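Local coordinates for mannan endo-1,6-alpha-mannosidase (Chaetomium thermophilum, PDB 6RY0), which probably hydrolyses alpha-1,6-mannosidic linkages as a family 76 glycoside hydrolase, and is implicated in transferring GPI-anchored glycoproteins into the fungal cell wall, at residues F371-G376 against M393-A398; V304-C309 against L321-Y326. All blocks are in the same frame, centred on the assembly; numbering follows the deposited sequence. Where two conformers were deposited one is given.

In the fold
Both contacts are buried and lie side by side, their centres about 9 Å apart, where loops pack on helices 323-337 and 389-401. Interaction 2 sets the loop after strand 303-304 on the beginning of the first helix; interaction 1 sets the loop of 371-376 on the second. Two probable hydrogen bonds join them: K324 NZ reaches F371 O at 2.8 Å, and S394 OG lies 3.0 Å from L321 O. A397 CB packs on G325 O at 3.4 Å. Interaction 1 lies away from the annotated calcium sites, whereas the F323 side chain of interaction 2 is about 10 Å from that of D129, a calcium ligand whose metal is absent here.

Interaction 1 (F371-G376 against M393-A398)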
ATOM      1  N   PHE A 371      10.850  13.349   7.100  1.00  8.05           N
ATOM      2  CA  PHE A 371       9.740  13.297   6.168  1.00  7.98           C
ATOM      3  C   PHE A 371       9.775  14.379   5.114  1.00  7.88           C
ATOM      4  O   PHE A 371       9.168  14.224   4.042  1.00  8.21           O
ATOM      5  CB  PHE A 371       8.437  13.474   6.939  1.00  7.69           C
ATOM      6  CG  PHE A 371       7.194  13.357   6.092  1.00  8.01           C
ATOM      7  CD1 PHE A 371       6.856  12.148   5.499  1.00  8.15           C
ATOM      8  CD2 PHE A 371       6.356  14.445   5.908  1.00  9.26           C
ATOM      9  CE1 PHE A 371       5.708  12.029   4.756  1.00  8.55           C
ATOM     10  CE2 PHE A 371       5.199  14.312   5.170  1.00  9.36           C
ATOM     11  CZ  PHE A 371       4.890  13.109   4.578  1.00  8.84           C
ATOM     12  N   TYR A 372      10.402  15.511   5.412  1.00  8.07           N
ATOM     13  CA  TYR A 372      10.200  16.738   4.631  1.00  8.41           C
ATOM     14  C   TYR A 372      11.250  16.805   3.540  1.00  8.42           C
ATOM     15  O   TYR A 372      12.167  17.656   3.528  1.00  9.34           O
ATOM     16  CB  TYR A 372      10.189  17.964   5.585  1.00  9.22           C
ATOM     17  CG  TYR A 372       9.018  17.885   6.566  1.00  8.86           C
ATOM     18  CD1 TYR A 372       9.135  17.167   7.736  1.00  9.47           C
ATOM     19  CD2 TYR A 372       7.803  18.484   6.292  1.00  9.52           C
ATOM     20  CE1 TYR A 372       8.085  17.034   8.617  1.00  9.43           C
ATOM     21  CE2 TYR A 372       6.734  18.365   7.165  1.00  9.97           C
ATOM     22  CZ  TYR A 372       6.875  17.630   8.323  1.00 10.16           C
ATOM     23  OH  TYR A 372       5.808  17.527   9.173  1.00 11.36           O
ATOM     24  N   TRP A 373      11.126  15.881   2.588  1.00  8.17           N
ATOM     25  CA  TRP A 373      12.155  15.705   1.577  1.00  8.40           C
ATOM     26  C   TRP A 373      12.306  16.948   0.699  1.00  8.12           C
ATOM     27  O   TRP A 373      13.417  17.407   0.434  1.00  9.32           O
ATOM     28  CB  TRP A 373      11.867  14.474   0.718  1.00  8.19           C
ATOM     29  CG  TRP A 373      11.676  13.189   1.458  1.00  8.19           C
ATOM     30  CD1 TRP A 373      11.874  12.931   2.787  1.00  7.99           C
ATOM     31  CD2 TRP A 373      11.217  11.970   0.877  1.00  7.97           C
ATOM     32  NE1 TRP A 373      11.559  11.617   3.067  1.00  8.48           N
ATOM     33  CE2 TRP A 373      11.146  11.005   1.913  1.00  8.38           C
ATOM     34  CE3 TRP A 373      10.882  11.588  -0.422  1.00  8.60           C
ATOM     35  CZ2 TRP A 373      10.751   9.689   1.691  1.00  8.87           C
ATOM     36  CZ3 TRP A 373      10.479  10.277  -0.645  1.00  8.81           C
ATOM     37  CH2 TRP A 373      10.424   9.346   0.418  1.00  9.22           C
ATOM     38  N   LYS A 374      11.183  17.477   0.239  1.00  8.75           N
ATOM     39  CA  LYS A 374      11.239  18.650  -0.627  1.00 10.28           C
ATOM     40  C   LYS A 374      11.979  19.810   0.043  1.00 10.27           C
ATOM     41  O   LYS A 374      12.708  20.535  -0.627  1.00 11.86           O
ATOM     42  CB  LYS A 374       9.841  19.061  -1.038  1.00 11.46           C
ATOM     43  CG  LYS A 374       9.784  20.345  -1.918  1.00 13.65           C
ATOM     44  CD  LYS A 374      10.539  20.262  -3.280  1.00 16.23           C
ATOM     45  CE  LYS A 374      10.461  21.562  -4.078  1.00 19.18           C
ATOM     46  NZ  LYS A 374      11.334  22.683  -3.662  1.00 22.71           N
ATOM     47  N   SER A 375      11.798  19.973   1.343  1.00 10.69           N
ATOM     48  CA  SER A 375      12.426  21.081   2.074  1.00 11.75           C
ATOM     49  C   SER A 375      13.922  21.038   2.056  1.00 11.44           C
ATOM     50  O   SER A 375      14.578  22.047   2.301  1.00 13.33           O
ATOM     51  CB  SER A 375      12.000  21.083   3.549  1.00 12.47           C
ATOM     52  OG  SER A 375      12.721  20.158   4.365  1.00 12.43           O
ATOM     53  N   GLY A 376      14.498  19.870   1.851  1.00 11.85           N
ATOM     54  CA  GLY A 376      15.941  19.735   1.816  1.00 12.90           C
ATOM     55  C   GLY A 376      16.645  19.611   3.148  1.00 12.76           C
ATOM     56  O   GLY A 376      17.879  19.555   3.167  1.00 15.15           O
ATOM     57  N   MET A 393      10.331   3.907   6.746  0.53  6.72           N
ATOM     58  CA  MET A 393       9.729   2.987   5.778  0.53  6.71           C
ATOM     59  C   MET A 393       9.672   3.633   4.388  0.53  6.56           C
ATOM     60  O   MET A 393       9.936   2.982   3.372  0.53  6.77           O
ATOM     61  CB  MET A 393       8.319   2.614   6.250  0.53  7.61           C
ATOM     62  CG  MET A 393       7.716   1.413   5.499  0.53  8.39           C
ATOM     63  SD  MET A 393       5.974   1.089   5.841  0.53  9.32           S
ATOM     64  CE  MET A 393       6.000   1.008   7.617  0.53 10.12           C
ATOM     65  N   SER A 394       9.307   4.917   4.359  1.00  6.34           N
ATOM     66  CA  SER A 394       9.191   5.620   3.102  1.00  6.62           C
ATOM     67  C   SER A 394      10.522   5.794   2.399  1.00  6.62           C
ATOM     68  O   SER A 394      10.576   5.650   1.168  1.00  6.83           O
ATOM     69  CB  SER A 394       8.471   6.957   3.294  1.00  7.04           C
ATOM     70  OG  SER A 394       7.108   6.726   3.590  1.00  7.61           O
ATOM     71  N   VAL A 395      11.598   6.104   3.132  1.00  6.32           N
ATOM     72  CA  VAL A 395      12.889   6.216   2.479  1.00  6.42           C
ATOM     73  C   VAL A 395      13.379   4.840   2.013  1.00  6.57           C
ATOM     74  O   VAL A 395      13.918   4.716   0.915  1.00  6.81           O
ATOM     75  CB  VAL A 395      13.931   6.914   3.356  1.00  6.89           C
ATOM     76  CG1 VAL A 395      15.261   7.012   2.616  1.00  7.54           C
ATOM     77  CG2 VAL A 395      13.423   8.299   3.749  1.00  7.18           C
ATOM     78  N   LEU A 396      13.195   3.807   2.836  1.00  6.44           N
ATOM     79  CA  LEU A 396      13.537   2.453   2.418  1.00  6.92           C
ATOM     80  C   LEU A 396      12.847   2.095   1.094  1.00  6.48           C
ATOM     81  O   LEU A 396      13.471   1.559   0.171  1.00  6.95           O
ATOM     82  CB  LEU A 396      13.172   1.456   3.504  1.00  6.55           C
ATOM     83  CG  LEU A 396      13.305  -0.033   3.142  1.00  7.05           C
ATOM     84  CD1 LEU A 396      14.721  -0.386   2.786  1.00  8.12           C
ATOM     85  CD2 LEU A 396      12.820  -0.879   4.306  1.00  7.75           C
ATOM     86  N   ALA A 397      11.554   2.389   1.006  1.00  6.54           N
ATOM     87  CA  ALA A 397      10.785   2.120  -0.197  1.00  6.73           C
ATOM     88  C   ALA A 397      11.331   2.880  -1.403  1.00  6.47           C
ATOM     89  O   ALA A 397      11.504   2.320  -2.485  1.00  7.27           O
ATOM     90  CB  ALA A 397       9.328   2.515   0.058  1.00  7.45           C
ATOM     91  N   ALA A 398      11.608   4.164  -1.222  1.00  6.57           N
ATOM     92  CA  ALA A 398      12.079   4.992  -2.331  1.00  7.04           C
ATOM     93  C   ALA A 398      13.436   4.535  -2.831  1.00  7.00           C
ATOM     94  O   ALA A 398      13.674   4.470  -4.038  1.00  7.79           O
ATOM     95  CB  ALA A 398      12.122   6.465  -1.921  1.00  7.63           C
TER
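The indole of W373 meets helix 389-401 with its benzo end. Backbone S394 O sits at the ring edge, near its plane and 3.8 Å from W373 CH2, while two methyls come in obliquely: V395 CG2 at 3.6 Å from W373 CZ2, and A398 CB at 4.1 Å from W373 CH2. S394 CB adds a further contact to CZ2. K324 of the adjacent helix makes a cation-pi contact with the same indole, and NE1 is spent on G370 O in its own loop. In the neighbouring ring, F371 CD2 lies over the centre of one Y372 face, 3.9 Å above the plane.

W373 has CG opposite its carbonyl carbon (chi1 -55°), which carries the indole out toward the helix. Its backbone opens a type I turn closed by G376 N to W373 O at 3.0 Å. S375 OG donates to Y372 O at 2.7 Å, tilted 17° from the carbonyl plane. Replacing W373 with an alanine would probably open a gap against S394, V395 and A398 and deprive K324 of an aromatic partner.

In this (alpha/alpha)6-type fold, the contact therefore joins loop to helix through methyl and ring contacts and one backbone carbonyl at the indole edge, without a hydrogen bond between the two segments, and with the polar NE1 satisfied inside the loop.

Interaction 2 (V304-C309 against L321-Y326); sequences VFEIPC and LTFKGY
K324 and V304 form one half of this contact, which packs an irregular loop on the first turn of helix 323-337, in a family whose members have an (alpha/alpha)6 barrel. Starting at the root of the lysine, K324 CB touches both methyls of the valine, with V304 CG1 the nearer at 3.6 Å. Its chi1 of 58° places CG between the backbone N and the carbonyl carbon, and the chain then runs obliquely over V304: CD lies 4.0 Å from V304 CG1. A bend at chi3 brings CE near both that methyl and V304 O. At the tip, NZ is too far from V304 O for a direct bond, so a water spans the gap, accepting from K324 NZ at 3.0 Å and donating to V304 O at 2.7 Å. The buried ammonium finds its opposite charge in E310, with which it forms a salt bridge.

The other half pairs E306, at the centre of an inverse gamma turn, with F323. The two side chains cross at about a right angle, and the carboxylate plane stands 85° from the ring plane. OE2 lies in the ring plane at the edge, 3.8 Å from F323 CD2, facing the rim where the ring hydrogens lie, while OE1 rests 3.4 Å from F323 CB. S261 OG also bonds to OE1, and the F323 ring stacks with Y262. E306 reaches the helix backbone through a second water, which donates to E306 OE1 at 2.8 Å and accepts from K324 N at 2.9 Å.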
ATOM      1  N   VAL A 304       8.296  14.003  -4.297  1.00  8.51           N
ATOM      2  CA  VAL A 304       6.952  13.712  -3.814  1.00  8.79           C
ATOM      3  C   VAL A 304       6.645  14.553  -2.562  1.00  9.13           C
ATOM      4  O   VAL A 304       7.503  14.746  -1.692  1.00 11.16           O
ATOM      5  CB  VAL A 304       6.808  12.213  -3.524  1.00  9.24           C
ATOM      6  CG1 VAL A 304       7.721  11.799  -2.406  1.00 10.53           C
ATOM      7  CG2 VAL A 304       5.361  11.841  -3.269  1.00 11.94           C
ATOM      8  N   PHE A 305       5.408  15.012  -2.454  1.00  8.12           N
ATOM      9  CA  PHE A 305       5.009  15.971  -1.445  1.00  8.59           C
ATOM     10  C   PHE A 305       3.581  15.638  -1.019  1.00  8.19           C
ATOM     11  O   PHE A 305       2.680  15.564  -1.878  1.00  8.88           O
ATOM     12  CB  PHE A 305       5.116  17.391  -2.014  1.00  9.54           C
ATOM     13  CG  PHE A 305       4.947  18.464  -1.011  1.00 11.41           C
ATOM     14  CD1 PHE A 305       3.720  18.938  -0.691  1.00 12.43           C
ATOM     15  CD2 PHE A 305       6.057  19.007  -0.372  1.00 14.06           C
ATOM     16  CE1 PHE A 305       3.603  19.976   0.253  1.00 13.72           C
ATOM     17  CE2 PHE A 305       5.947  20.031   0.522  1.00 15.36           C
ATOM     18  CZ  PHE A 305       4.738  20.490   0.852  1.00 14.89           C
ATOM     19  N   GLU A 306       3.359  15.490   0.273  1.00  8.25           N
ATOM     20  CA  GLU A 306       2.046  15.074   0.778  1.00  8.10           C
ATOM     21  C   GLU A 306       1.158  16.302   0.946  1.00  8.63           C
ATOM     22  O   GLU A 306       1.071  16.889   2.030  1.00  9.04           O
ATOM     23  CB  GLU A 306       2.183  14.267   2.068  1.00  7.88           C
ATOM     24  CG  GLU A 306       0.939  13.470   2.396  1.00  7.89           C
ATOM     25  CD  GLU A 306       0.572  12.521   1.266  1.00  7.63           C
ATOM     26  OE1 GLU A 306       1.466  11.725   0.894  1.00  8.00           O
ATOM     27  OE2 GLU A 306      -0.556  12.602   0.752  1.00  8.60           O
ATOM     28  N   ILE A 307       0.518  16.712  -0.155  1.00  8.81           N
ATOM     29  CA  ILE A 307      -0.114  18.034  -0.218  1.00 10.09           C
ATOM     30  C   ILE A 307      -1.083  18.344   0.935  1.00  9.71           C
ATOM     31  O   ILE A 307      -1.116  19.500   1.304  1.00 11.00           O
ATOM     32  CB  ILE A 307      -0.557  18.494  -1.635  1.00 12.73           C
ATOM     33  CG1 ILE A 307      -1.518  17.495  -2.186  1.00 14.12           C
ATOM     34  CG2 ILE A 307       0.631  18.704  -2.590  1.00 12.55           C
ATOM     35  CD1 ILE A 307      -1.870  17.648  -3.676  1.00 14.04           C
ATOM     36  N   PRO A 308      -1.869  17.391   1.488  1.00 10.10           N
ATOM     37  CA  PRO A 308      -2.789  17.836   2.536  1.00 11.33           C
ATOM     38  C   PRO A 308      -2.149  18.206   3.849  1.00 11.98           C
ATOM     39  O   PRO A 308      -2.837  18.819   4.661  1.00 14.77           O
ATOM     40  CB  PRO A 308      -3.723  16.634   2.731  1.00 12.44           C
ATOM     41  CG  PRO A 308      -3.610  15.861   1.432  1.00 12.07           C
ATOM     42  CD  PRO A 308      -2.155  15.999   1.091  1.00 11.01           C
ATOM     43  N   CYS A 309      -0.903  17.828   4.096  1.00 11.69           N
ATOM     44  CA  CYS A 309      -0.316  18.035   5.417  1.00 12.00           C
ATOM     45  C   CYS A 309       1.107  18.517   5.445  1.00 11.63           C
ATOM     46  O   CYS A 309       1.493  19.107   6.436  1.00 12.51           O
ATOM     47  CB  CYS A 309      -0.492  16.777   6.275  1.00 13.26           C
ATOM     48  SG  CYS A 309       0.431  15.323   5.719  1.00 13.24           S
ATOM     49  N   LEU A 321       2.535   9.726   7.022  1.00  8.60           N
ATOM     50  CA  LEU A 321       3.987   9.672   6.865  1.00  8.40           C
ATOM     51  C   LEU A 321       4.455   8.500   6.017  1.00  8.35           C
ATOM     52  O   LEU A 321       5.591   8.489   5.541  1.00  9.33           O
ATOM     53  CB  LEU A 321       4.628   9.667   8.251  1.00  8.56           C
ATOM     54  CG  LEU A 321       4.341  10.897   9.117  1.00  9.10           C
ATOM     55  CD1 LEU A 321       4.718  10.632  10.548  1.00  9.60           C
ATOM     56  CD2 LEU A 321       5.037  12.139   8.588  1.00  9.41           C
ATOM     57  N   THR A 322       3.581   7.507   5.836  1.00  8.28           N
ATOM     58  CA  THR A 322       3.915   6.319   5.053  1.00  8.11           C
ATOM     59  C   THR A 322       3.567   6.453   3.574  1.00  7.30           C
ATOM     60  O   THR A 322       4.012   5.648   2.761  1.00  7.74           O
ATOM     61  CB  THR A 322       3.203   5.073   5.574  1.00  8.62           C
ATOM     62  OG1 THR A 322       1.808   5.126   5.264  1.00  8.28           O
ATOM     63  CG2 THR A 322       3.401   4.888   7.056  1.00 10.39           C
ATOM     64  N   PHE A 323       2.744   7.432   3.207  1.00  7.20           N
ATOM     65  CA  PHE A 323       2.129   7.366   1.870  1.00  7.03           C
ATOM     66  C   PHE A 323       3.150   7.491   0.762  1.00  7.17           C
ATOM     67  O   PHE A 323       3.068   6.794  -0.254  1.00  7.35           O
ATOM     68  CB  PHE A 323       1.025   8.405   1.697  1.00  7.50           C
ATOM     69  CG  PHE A 323      -0.172   8.274   2.602  1.00  7.67           C
ATOM     70  CD1 PHE A 323      -0.452   7.107   3.338  1.00  7.97           C
ATOM     71  CD2 PHE A 323      -1.070   9.335   2.706  1.00  8.45           C
ATOM     72  CE1 PHE A 323      -1.571   7.028   4.151  1.00  8.52           C
ATOM     73  CE2 PHE A 323      -2.187   9.241   3.502  1.00  9.27           C
ATOM     74  CZ  PHE A 323      -2.436   8.098   4.232  1.00  9.31           C
ATOM     75  N   LYS A 324       4.118   8.403   0.917  1.00  7.60           N
ATOM     76  CA  LYS A 324       5.049   8.653  -0.179  1.00  7.95           C
ATOM     77  C   LYS A 324       5.912   7.414  -0.471  1.00  7.57           C
ATOM     78  O   LYS A 324       6.361   7.232  -1.603  1.00  7.82           O
ATOM     79  CB  LYS A 324       5.854   9.937   0.047  1.00  8.61           C
ATOM     80  CG  LYS A 324       6.667   9.952   1.327  1.00  8.32           C
ATOM     81  CD  LYS A 324       7.453  11.254   1.501  1.00  8.11           C
ATOM     82  CE  LYS A 324       6.590  12.490   1.469  1.00  8.38           C
ATOM     83  NZ  LYS A 324       7.308  13.699   1.967  1.00  8.77           N
ATOM     84  N   GLY A 325       6.146   6.542   0.508  1.00  7.28           N
ATOM     85  CA  GLY A 325       6.833   5.297   0.214  1.00  7.29           C
ATOM     86  C   GLY A 325       6.048   4.397  -0.718  1.00  6.86           C
ATOM     87  O   GLY A 325       6.589   3.760  -1.621  1.00  7.51           O
ATOM     88  N   TYR A 326       4.737   4.277  -0.457  1.00  6.90           N
ATOM     89  CA  TYR A 326       3.859   3.513  -1.356  0.67  6.65           C
ATOM     90  C   TYR A 326       3.861   4.118  -2.750  1.00  6.44           C
ATOM     91  O   TYR A 326       3.899   3.395  -3.749  1.00  6.69           O
ATOM     92  CB  TYR A 326       2.409   3.466  -0.860  0.67  6.23           C
ATOM     93  CG  TYR A 326       2.275   3.167   0.604  0.67  6.43           C
ATOM     94  CD1 TYR A 326       3.169   2.349   1.275  0.67  6.69           C
ATOM     95  CD2 TYR A 326       1.247   3.715   1.334  0.67  6.41           C
ATOM     96  CE1 TYR A 326       3.058   2.112   2.632  0.67  6.88           C
ATOM     97  CE2 TYR A 326       1.103   3.471   2.695  0.67  7.07           C
ATOM     98  CZ  TYR A 326       2.014   2.680   3.333  0.67  7.22           C
ATOM     99  OH  TYR A 326       1.957   2.453   4.698  0.67  7.95           O
TER
HETATM  100  O   HOH W   1       8.833  15.773   0.437  1.00 10.02           O
HETATM  101  O   HOH W   2       3.518  10.792   2.472  1.00  8.64           O